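Local coordinates for pesticidal crystal protein Cry4Aa (Bacillus thuringiensis, PDB 2C9K) that kills mosquito larvae by binding midgut epithelial cells and promoting their colloid-osmotic lysis, as a pore-forming delta-endotoxin, at residues Y135-L140 and V198-K203; T46-I51 and N69-L74; I373-F378 and E388-A393. All blocks are in the same frame, centred on the assembly; numbering follows the deposited sequence.

Overall arrangement
Along the chain the three contacts follow one another in series: contact 2 closes before contact 1 opens, and contact 1 before contact 3. Contacts 1 and 2 both belong to the N-terminal helical domain; their centres lie about 15 Å apart and they touch, Ile51 of contact 2 packing against Leu138 and Val139 of contact 1, and Tyr135 against Ala70, so the two contacts adjoin within the bundle. Contact 3 joins strands 373-381 and 386-392 of the middle domain, its centre about 39 and 40 Å from those of contacts 1 and 2. In this family the helical domain is associated with pore formation and the middle domain probably with receptor binding.

Contact 1 (Y135-L140 and V198-K203); sequences YNILVL and VTTYKK
Asn136 opens the contact through its backbone: its O lies 3.7 Å from Thr200 CG2, while its ND2 bonds to the carbonyls of Cys132 and Val122. Ile137 comes next, and here the two backbones are nearest: Ile137 CA lies 5.7 Å from Thr200 CA. The methyl CG2 of Thr200 is directed at the Ile137 backbone, 3.6 Å from its CA, and also meets Ile137 CG2 at 3.7 Å, the two side chains crossing at a slant. Thr200 holds this methyl anti to its own backbone N, which leaves OG1 beside that N, where it bonds to the carbonyl of Tyr196 in its own helix. The hydroxyl is therefore satisfied locally, and an apolar branch faces the neighbour. Ile137 CG2 also lies 4.2 Å from Lys203 CB, and Lys203 NZ reaches back to a salt bridge with Asp133 of helix 129-137. At Leu140 the side chain extends toward helix 183-208 with CG anti to the backbone N (chi1 179°) and meets Thr200 tip to tip, CD1 lying 3.9 Å from Thr200 CB. Leu140 CD2, the other methyl, sits 4.1 Å from Tyr201 CB. No hydrogen bond links the segments; apolar contact, joined by a charge pair at the rim, packs helix 183-208 against the junction of helices 129-137 and 140-164, as expected within the alpha-helical bundle of the delta-endotoxin N-terminal domain.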
loop_
_atom_site.group_PDB
_atom_site.type_symbol
_atom_site.label_atom_id
_atom_site.label_comp_id
_atom_site.label_asym_id
_atom_site.label_seq_id
_atom_site.Cartn_x
_atom_site.Cartn_y
_atom_site.Cartn_z
ATOM N N TYR A 135 -11.825 1.806 -21.005
ATOM C CA TYR A 135 -10.510 1.806 -21.642
ATOM C C TYR A 135 -9.466 2.510 -20.774
ATOM O O TYR A 135 -8.305 2.104 -20.736
ATOM C CB TYR A 135 -10.566 2.492 -23.017
ATOM C CG TYR A 135 -9.208 2.969 -23.508
ATOM C CD1 TYR A 135 -8.317 2.100 -24.135
ATOM C CD2 TYR A 135 -8.794 4.285 -23.288
ATOM C CE1 TYR A 135 -7.048 2.534 -24.528
ATOM C CE2 TYR A 135 -7.536 4.723 -23.673
ATOM C CZ TYR A 135 -6.667 3.847 -24.292
ATOM O OH TYR A 135 -5.423 4.298 -24.672
ATOM N N ASN A 136 -9.875 3.570 -20.084
ATOM C CA ASN A 136 -8.938 4.304 -19.251
ATOM C C ASN A 136 -8.644 3.657 -17.916
ATOM O O ASN A 136 -7.570 3.858 -17.362
ATOM C CB ASN A 136 -9.412 5.736 -19.053
ATOM C CG ASN A 136 -8.999 6.631 -20.197
ATOM O OD1 ASN A 136 -7.809 6.891 -20.400
ATOM N ND2 ASN A 136 -9.975 7.098 -20.966
ATOM N N ILE A 137 -9.580 2.885 -17.385
ATOM C CA ILE A 137 -9.301 2.215 -16.129
ATOM C C ILE A 137 -8.440 1.006 -16.489
ATOM O O ILE A 137 -7.666 0.504 -15.675
ATOM C CB ILE A 137 -10.573 1.710 -15.427
ATOM C CG1 ILE A 137 -11.088 0.465 -16.122
ATOM C CG2 ILE A 137 -11.634 2.775 -15.422
ATOM C CD1 ILE A 137 -11.884 -0.393 -15.214
ATOM N N LEU A 138 -8.593 0.551 -17.728
ATOM C CA LEU A 138 -7.867 -0.601 -18.241
ATOM C C LEU A 138 -6.429 -0.207 -18.581
ATOM O O LEU A 138 -5.561 -1.059 -18.739
ATOM C CB LEU A 138 -8.581 -1.136 -19.490
ATOM C CG LEU A 138 -8.544 -2.647 -19.728
ATOM C CD1 LEU A 138 -9.160 -3.349 -18.523
ATOM C CD2 LEU A 138 -9.297 -3.010 -21.002
ATOM N N VAL A 139 -6.180 1.092 -18.682
ATOM C CA VAL A 139 -4.856 1.603 -19.009
ATOM C C VAL A 139 -4.267 2.349 -17.802
ATOM O O VAL A 139 -3.109 2.779 -17.827
ATOM C CB VAL A 139 -4.935 2.560 -20.228
ATOM C CG1 VAL A 139 -3.584 3.120 -20.550
ATOM C CG2 VAL A 139 -5.463 1.820 -21.436
ATOM N N LEU A 140 -5.068 2.484 -16.743
ATOM C CA LEU A 140 -4.650 3.183 -15.532
ATOM C C LEU A 140 -3.299 2.747 -14.990
ATOM O O LEU A 140 -2.481 3.587 -14.630
ATOM C CB LEU A 140 -5.703 3.027 -14.430
ATOM C CG LEU A 140 -5.359 3.713 -13.097
ATOM C CD1 LEU A 140 -5.240 5.215 -13.305
ATOM C CD2 LEU A 140 -6.421 3.413 -12.062
ATOM N N VAL A 198 -6.820 8.124 -8.479
ATOM C CA VAL A 198 -7.796 7.747 -7.477
ATOM C C VAL A 198 -9.176 7.756 -8.103
ATOM O O VAL A 198 -9.952 6.818 -7.906
ATOM C CB VAL A 198 -7.767 8.702 -6.265
ATOM C CG1 VAL A 198 -8.866 8.328 -5.283
ATOM C CG2 VAL A 198 -6.407 8.638 -5.591
ATOM N N THR A 199 -9.483 8.803 -8.862
ATOM C CA THR A 199 -10.789 8.897 -9.520
ATOM C C THR A 199 -11.025 7.671 -10.401
ATOM O O THR A 199 -12.024 6.960 -10.253
ATOM C CB THR A 199 -10.893 10.158 -10.425
ATOM O OG1 THR A 199 -11.038 11.327 -9.614
ATOM C CG2 THR A 199 -12.079 10.048 -11.352
ATOM N N THR A 200 -10.088 7.441 -11.317
ATOM C CA THR A 200 -10.171 6.333 -12.250
ATOM C C THR A 200 -10.215 4.998 -11.525
ATOM O O THR A 200 -10.949 4.090 -11.920
ATOM C CB THR A 200 -8.975 6.358 -13.212
ATOM O OG1 THR A 200 -8.905 7.648 -13.829
ATOM C CG2 THR A 200 -9.127 5.295 -14.296
ATOM N N TYR A 201 -9.421 4.890 -10.463
ATOM C CA TYR A 201 -9.370 3.677 -9.663
ATOM C C TYR A 201 -10.759 3.358 -9.128
ATOM O O TYR A 201 -11.163 2.195 -9.082
ATOM C CB TYR A 201 -8.398 3.839 -8.482
ATOM C CG TYR A 201 -8.538 2.726 -7.471
ATOM C CD1 TYR A 201 -8.328 1.398 -7.844
ATOM C CD2 TYR A 201 -8.977 2.987 -6.171
ATOM C CE1 TYR A 201 -8.559 0.359 -6.955
ATOM C CE2 TYR A 201 -9.215 1.960 -5.275
ATOM C CZ TYR A 201 -9.006 0.646 -5.675
ATOM O OH TYR A 201 -9.257 -0.388 -4.805
ATOM N N LYS A 202 -11.489 4.387 -8.715
ATOM C CA LYS A 202 -12.831 4.173 -8.187
ATOM C C LYS A 202 -13.865 3.920 -9.292
ATOM O O LYS A 202 -14.890 3.277 -9.060
ATOM C CB LYS A 202 -13.233 5.353 -7.294
ATOM C CG LYS A 202 -12.346 5.448 -6.066
ATOM C CD LYS A 202 -12.778 6.517 -5.095
ATOM C CE LYS A 202 -11.883 6.476 -3.845
ATOM N NZ LYS A 202 -12.230 7.502 -2.801
ATOM N N LYS A 203 -13.593 4.408 -10.499
ATOM C CA LYS A 203 -14.518 4.180 -11.601
ATOM C C LYS A 203 -14.519 2.698 -11.900
ATOM O O LYS A 203 -15.549 2.135 -12.275
ATOM C CB LYS A 203 -14.105 4.960 -12.850
ATOM C CG LYS A 203 -14.541 6.408 -12.826
ATOM C CD LYS A 203 -14.317 7.086 -14.168
ATOM C CE LYS A 203 -14.822 8.524 -14.142
ATOM N NZ LYS A 203 -14.514 9.252 -15.405
#

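Contact 2 (T46-I51 and N69-L74); sequences TWSDFI and NANKIL
Trp47 and Asn71 cross at about a right angle, with ring and amide planes 65° apart, and Asn71 OD1 lies beside Trp47 CB. Asn71 CG stands anti to its backbone N, a torsion that carries the amide across to the start of helix 46-58. There OD1 accepts a weak hydrogen bond from Ser48 N, at 3.3 Å with an N-H...O angle of 132°, while ND2 bonds to the carbonyl of Ser44. Leu74 also crosses Trp47 at about a right angle, but it meets a face of the indole: its CB sits over the five-membered ring, 3.6 Å from the centroid, in a CH-pi contact. Thr46 CG2 lies over the opposite face, toward the rim. Farther along, Ile51 CD1 touches Ala70 CB at 3.7 Å. The segment axes approach to 8.4 Å and run at 139°, roughly antiparallel, and helix 140-164 borders the indole through Ser142 and Gln145. Asn71 thus links helix 64-74 to the start of helix 46-58, by a weak bond to Ser48 N and a bond to Ser44 O. Since first-turn amides lack a preceding helical carbonyl, the effect is probably cap-like, beside the apolar contacts of Trp47 with Leu74 and Ile51 with Ala70.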
loop_
_atom_site.group_PDB
_atom_site.type_symbol
_atom_site.label_atom_id
_atom_site.label_comp_id
_atom_site.label_asym_id
_atom_site.label_seq_id
_atom_site.Cartn_x
_atom_site.Cartn_y
_atom_site.Cartn_z
ATOM N N THR A 46 5.283 -4.518 -21.944
ATOM C CA THR A 46 4.963 -4.223 -20.557
ATOM C C THR A 46 3.551 -3.653 -20.410
ATOM O O THR A 46 2.759 -4.153 -19.606
ATOM C CB THR A 46 5.993 -3.234 -19.954
ATOM O OG1 THR A 46 7.307 -3.800 -20.043
ATOM C CG2 THR A 46 5.687 -2.962 -18.488
ATOM N N TRP A 47 3.235 -2.622 -21.191
ATOM C CA TRP A 47 1.917 -1.992 -21.144
ATOM C C TRP A 47 0.810 -2.948 -21.595
ATOM O O TRP A 47 -0.309 -2.898 -21.087
ATOM C CB TRP A 47 1.914 -0.732 -22.010
ATOM C CG TRP A 47 3.117 0.114 -21.774
ATOM C CD1 TRP A 47 3.950 0.620 -22.718
ATOM C CD2 TRP A 47 3.670 0.489 -20.508
ATOM N NE1 TRP A 47 4.997 1.282 -22.126
ATOM C CE2 TRP A 47 4.849 1.218 -20.768
ATOM C CE3 TRP A 47 3.284 0.279 -19.175
ATOM C CZ2 TRP A 47 5.651 1.741 -19.747
ATOM C CZ3 TRP A 47 4.084 0.800 -18.155
ATOM C CH2 TRP A 47 5.254 1.522 -18.451
ATOM N N SER A 48 1.116 -3.817 -22.553
ATOM C CA SER A 48 0.129 -4.785 -23.014
ATOM C C SER A 48 -0.173 -5.701 -21.842
ATOM O O SER A 48 -1.333 -5.914 -21.498
ATOM C CB SER A 48 0.672 -5.612 -24.175
ATOM O OG SER A 48 0.851 -4.808 -25.320
ATOM N N ASP A 49 0.878 -6.237 -21.226
ATOM C CA ASP A 49 0.708 -7.117 -20.084
ATOM C C ASP A 49 -0.094 -6.420 -18.992
ATOM O O ASP A 49 -0.990 -7.019 -18.394
ATOM C CB ASP A 49 2.060 -7.548 -19.531
ATOM C CG ASP A 49 2.847 -8.371 -20.519
ATOM O OD1 ASP A 49 2.219 -9.092 -21.323
ATOM O OD2 ASP A 49 4.095 -8.312 -20.487
ATOM N N PHE A 50 0.223 -5.156 -18.733
ATOM C CA PHE A 50 -0.499 -4.412 -17.710
ATOM C C PHE A 50 -1.973 -4.295 -18.086
ATOM O O PHE A 50 -2.849 -4.519 -17.258
ATOM C CB PHE A 50 0.099 -3.007 -17.520
ATOM C CG PHE A 50 1.407 -2.985 -16.760
ATOM C CD1 PHE A 50 1.931 -1.779 -16.308
ATOM C CD2 PHE A 50 2.122 -4.159 -16.521
ATOM C CE1 PHE A 50 3.146 -1.734 -15.631
ATOM C CE2 PHE A 50 3.342 -4.132 -15.845
ATOM C CZ PHE A 50 3.857 -2.916 -15.400
ATOM N N ILE A 51 -2.243 -3.956 -19.342
ATOM C CA ILE A 51 -3.618 -3.801 -19.809
ATOM C C ILE A 51 -4.353 -5.136 -19.932
ATOM O O ILE A 51 -5.497 -5.269 -19.501
ATOM C CB ILE A 51 -3.673 -3.069 -21.170
ATOM C CG1 ILE A 51 -2.990 -1.711 -21.059
ATOM C CG2 ILE A 51 -5.116 -2.866 -21.594
ATOM C CD1 ILE A 51 -3.038 -0.921 -22.332
ATOM N N ASN A 69 -2.148 0.010 -29.311
ATOM C CA ASN A 69 -1.912 1.416 -29.586
ATOM C C ASN A 69 -1.340 2.039 -28.333
ATOM O O ASN A 69 -0.376 2.803 -28.393
ATOM C CB ASN A 69 -3.201 2.138 -29.965
ATOM C CG ASN A 69 -2.988 3.628 -30.133
ATOM O OD1 ASN A 69 -3.372 4.425 -29.274
ATOM N ND2 ASN A 69 -2.351 4.012 -31.231
ATOM N N ALA A 70 -1.942 1.706 -27.198
ATOM C CA ALA A 70 -1.491 2.224 -25.914
ATOM C C ALA A 70 -0.052 1.791 -25.678
ATOM O O ALA A 70 0.776 2.574 -25.223
ATOM C CB ALA A 70 -2.390 1.702 -24.787
ATOM N N ASN A 71 0.241 0.539 -26.007
ATOM C CA ASN A 71 1.579 -0.011 -25.815
ATOM C C ASN A 71 2.613 0.666 -26.719
ATOM O O ASN A 71 3.782 0.814 -26.364
ATOM C CB ASN A 71 1.553 -1.515 -26.084
ATOM C CG ASN A 71 2.821 -2.191 -25.659
ATOM O OD1 ASN A 71 3.215 -2.096 -24.500
ATOM N ND2 ASN A 71 3.477 -2.881 -26.588
ATOM N N LYS A 72 2.150 1.078 -27.891
ATOM C CA LYS A 72 2.967 1.736 -28.897
ATOM C C LYS A 72 3.287 3.166 -28.474
ATOM O O LYS A 72 4.385 3.664 -28.707
ATOM C CB LYS A 72 2.186 1.741 -30.211
ATOM C CG LYS A 72 2.918 2.220 -31.447
ATOM C CD LYS A 72 1.955 2.214 -32.640
ATOM C CE LYS A 72 1.270 0.842 -32.810
ATOM N NZ LYS A 72 0.241 0.801 -33.895
ATOM N N ILE A 73 2.313 3.814 -27.844
ATOM C CA ILE A 73 2.438 5.198 -27.396
ATOM C C ILE A 73 3.320 5.397 -26.167
ATOM O O ILE A 73 4.151 6.300 -26.138
ATOM C CB ILE A 73 1.047 5.803 -27.078
ATOM C CG1 ILE A 73 0.170 5.793 -28.334
ATOM C CG2 ILE A 73 1.203 7.223 -26.546
ATOM C CD1 ILE A 73 -1.217 6.387 -28.122
ATOM N N LEU A 74 3.122 4.570 -25.147
ATOM C CA LEU A 74 3.893 4.680 -23.916
ATOM C C LEU A 74 5.299 4.107 -24.037
ATOM O O LEU A 74 6.136 4.313 -23.160
ATOM C CB LEU A 74 3.138 4.003 -22.769
ATOM C CG LEU A 74 2.259 4.876 -21.862
ATOM C CD1 LEU A 74 1.939 6.208 -22.508
ATOM C CD2 LEU A 74 0.989 4.126 -21.542
#

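Contact 3 (I373-F378 and E388-A393); sequences ISKMDF and EKELTA
Met376 and Leu391 form a hydrogen-bonded antiparallel pair, and their side chains lie alongside each other on the well-packed face of the hairpin, with Met376 CE 3.9 Å from Leu391 CD2. Phe378 shares this face: its ring presents an edge to Leu391, whose CB lies in the ring plane 3.8 Å from CE1. Packing eases at the rim, where Lys389 leads away. Met376 N donates to Leu391 O at 2.9 Å, and Leu391 N returns the bond to Met376 O in the carbonyl plane. Phe378 and Lys389 repeat this reciprocal pair, alternating with non-hydrogen-bonded pairs, and Ala393 N bonds to Ser374 O with an N-H...O angle of 169°. Between them, Glu390 CA approaches Met376 O at 3.5 Å in a CA-H...O contact.

The other face, with Lys375, Asp377, Glu390 and Thr392, is more polar and more open to solvent. Lys375 runs extended and then bends at its last torsion (chi4 58°), which directs NZ toward the Glu390 carboxylate; a salt bridge is modelled there, though the position of NZ is doubtful. Asp377 and Glu390 point the same way with carboxylate planes 21° apart and Asp377 OD2 3.3 Å from Glu390 OE2. These like charges would probably be eased by Lys375, if NZ lies where it is modelled.

Strand 386-392 edges its four-stranded sheet, while strand 373-381 also pairs with 353-362, where Ser374 and Lys375 both face Ile360 in a classic beta bulge. The apolar face packs against the domain's other four-stranded antiparallel sheet, Met376 and Leu391 touching Phe301 and Phe378 reaching Leu346, consistent with the beta-prism of delta-endotoxin domain II.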
loop_
_atom_site.group_PDB
_atom_site.type_symbol
_atom_site.label_atom_id
_atom_site.label_comp_id
_atom_site.label_asym_id
_atom_site.label_seq_id
_atom_site.Cartn_x
_atom_site.Cartn_y
_atom_site.Cartn_z
ATOM N N ILE A 373 -8.790 -26.162 5.257
ATOM C CA ILE A 373 -7.342 -26.247 5.152
ATOM C C ILE A 373 -6.921 -27.398 6.067
ATOM O O ILE A 373 -7.347 -27.468 7.221
ATOM C CB ILE A 373 -6.661 -24.939 5.644
ATOM C CG1 ILE A 373 -7.022 -23.777 4.719
ATOM C CG2 ILE A 373 -5.155 -25.118 5.689
ATOM C CD1 ILE A 373 -6.411 -22.452 5.131
ATOM N N SER A 374 -6.100 -28.306 5.558
ATOM C CA SER A 374 -5.651 -29.428 6.368
ATOM C C SER A 374 -4.137 -29.399 6.548
ATOM O O SER A 374 -3.597 -30.102 7.399
ATOM C CB SER A 374 -6.074 -30.759 5.733
ATOM O OG SER A 374 -5.344 -31.026 4.544
ATOM N N LYS A 375 -3.454 -28.576 5.760
ATOM C CA LYS A 375 -2.003 -28.483 5.862
ATOM C C LYS A 375 -1.465 -27.142 5.346
ATOM O O LYS A 375 -1.983 -26.584 4.373
ATOM C CB LYS A 375 -1.365 -29.634 5.081
ATOM C CG LYS A 375 0.147 -29.672 5.158
ATOM C CD LYS A 375 0.720 -30.649 4.150
ATOM C CE LYS A 375 2.240 -30.652 4.198
ATOM N NZ LYS A 375 2.729 -31.001 5.558
ATOM N N MET A 376 -0.424 -26.625 5.996
ATOM C CA MET A 376 0.163 -25.359 5.572
ATOM C C MET A 376 1.681 -25.301 5.691
ATOM O O MET A 376 2.261 -25.728 6.683
ATOM C CB MET A 376 -0.444 -24.193 6.357
ATOM C CG MET A 376 -1.886 -23.906 6.018
ATOM S SD MET A 376 -2.529 -22.543 6.986
ATOM C CE MET A 376 -2.982 -23.404 8.488
ATOM N N ASP A 377 2.310 -24.757 4.661
ATOM C CA ASP A 377 3.751 -24.607 4.617
ATOM C C ASP A 377 4.064 -23.128 4.580
ATOM O O ASP A 377 3.843 -22.467 3.560
ATOM C CB ASP A 377 4.326 -25.249 3.355
ATOM C CG ASP A 377 4.279 -26.752 3.395
ATOM O OD1 ASP A 377 4.509 -27.366 2.330
ATOM O OD2 ASP A 377 4.024 -27.318 4.483
ATOM N N PHE A 378 4.582 -22.611 5.689
ATOM C CA PHE A 378 4.937 -21.207 5.764
ATOM C C PHE A 378 6.386 -20.978 5.357
ATOM O O PHE A 378 7.271 -21.786 5.648
ATOM C CB PHE A 378 4.719 -20.676 7.184
ATOM C CG PHE A 378 3.317 -20.857 7.686
ATOM C CD1 PHE A 378 2.924 -22.054 8.279
ATOM C CD2 PHE A 378 2.376 -19.846 7.536
ATOM C CE1 PHE A 378 1.613 -22.242 8.715
ATOM C CE2 PHE A 378 1.063 -20.027 7.968
ATOM C CZ PHE A 378 0.681 -21.230 8.559
ATOM N N GLU A 388 11.550 -22.596 7.159
ATOM C CA GLU A 388 10.309 -23.236 6.748
ATOM C C GLU A 388 9.657 -23.904 7.937
ATOM O O GLU A 388 10.288 -24.676 8.640
ATOM C CB GLU A 388 10.571 -24.268 5.650
ATOM C CG GLU A 388 11.064 -23.643 4.355
ATOM C CD GLU A 388 11.286 -24.651 3.243
ATOM O OE1 GLU A 388 10.335 -25.406 2.926
ATOM O OE2 GLU A 388 12.407 -24.676 2.682
ATOM N N LYS A 389 8.395 -23.581 8.176
ATOM C CA LYS A 389 7.660 -24.164 9.283
ATOM C C LYS A 389 6.432 -24.847 8.719
ATOM O O LYS A 389 5.984 -24.521 7.625
ATOM C CB LYS A 389 7.260 -23.087 10.285
ATOM C CG LYS A 389 7.961 -23.217 11.617
ATOM C CD LYS A 389 9.474 -23.227 11.452
ATOM C CE LYS A 389 10.181 -23.361 12.796
ATOM N NZ LYS A 389 9.855 -22.227 13.713
ATOM N N GLU A 390 5.888 -25.799 9.462
ATOM C CA GLU A 390 4.728 -26.529 8.992
ATOM C C GLU A 390 3.666 -26.540 10.075
ATOM O O GLU A 390 3.968 -26.401 11.257
ATOM C CB GLU A 390 5.144 -27.958 8.625
ATOM C CG GLU A 390 4.288 -28.634 7.563
ATOM C CD GLU A 390 4.901 -29.946 7.051
ATOM O OE1 GLU A 390 5.072 -30.890 7.858
ATOM O OE2 GLU A 390 5.213 -30.035 5.837
ATOM N N LEU A 391 2.419 -26.680 9.651
ATOM C CA LEU A 391 1.273 -26.733 10.551
ATOM C C LEU A 391 0.328 -27.741 9.889
ATOM O O LEU A 391 -0.204 -27.482 8.803
ATOM C CB LEU A 391 0.616 -25.357 10.649
ATOM C CG LEU A 391 -0.275 -25.103 11.864
ATOM C CD1 LEU A 391 0.550 -25.195 13.140
ATOM C CD2 LEU A 391 -0.910 -23.723 11.754
ATOM N N THR A 392 0.136 -28.892 10.526
ATOM C CA THR A 392 -0.708 -29.930 9.948
ATOM C C THR A 392 -1.805 -30.502 10.834
ATOM O O THR A 392 -1.613 -30.733 12.022
ATOM C CB THR A 392 0.149 -31.106 9.457
ATOM O OG1 THR A 392 0.999 -30.663 8.393
ATOM C CG2 THR A 392 -0.733 -32.237 8.962
ATOM N N ALA A 393 -2.960 -30.741 10.224
ATOM C CA ALA A 393 -4.101 -31.310 10.922
ATOM C C ALA A 393 -3.807 -32.791 11.152
ATOM O O ALA A 393 -3.660 -33.563 10.195
ATOM C CB ALA A 393 -5.361 -31.145 10.079
#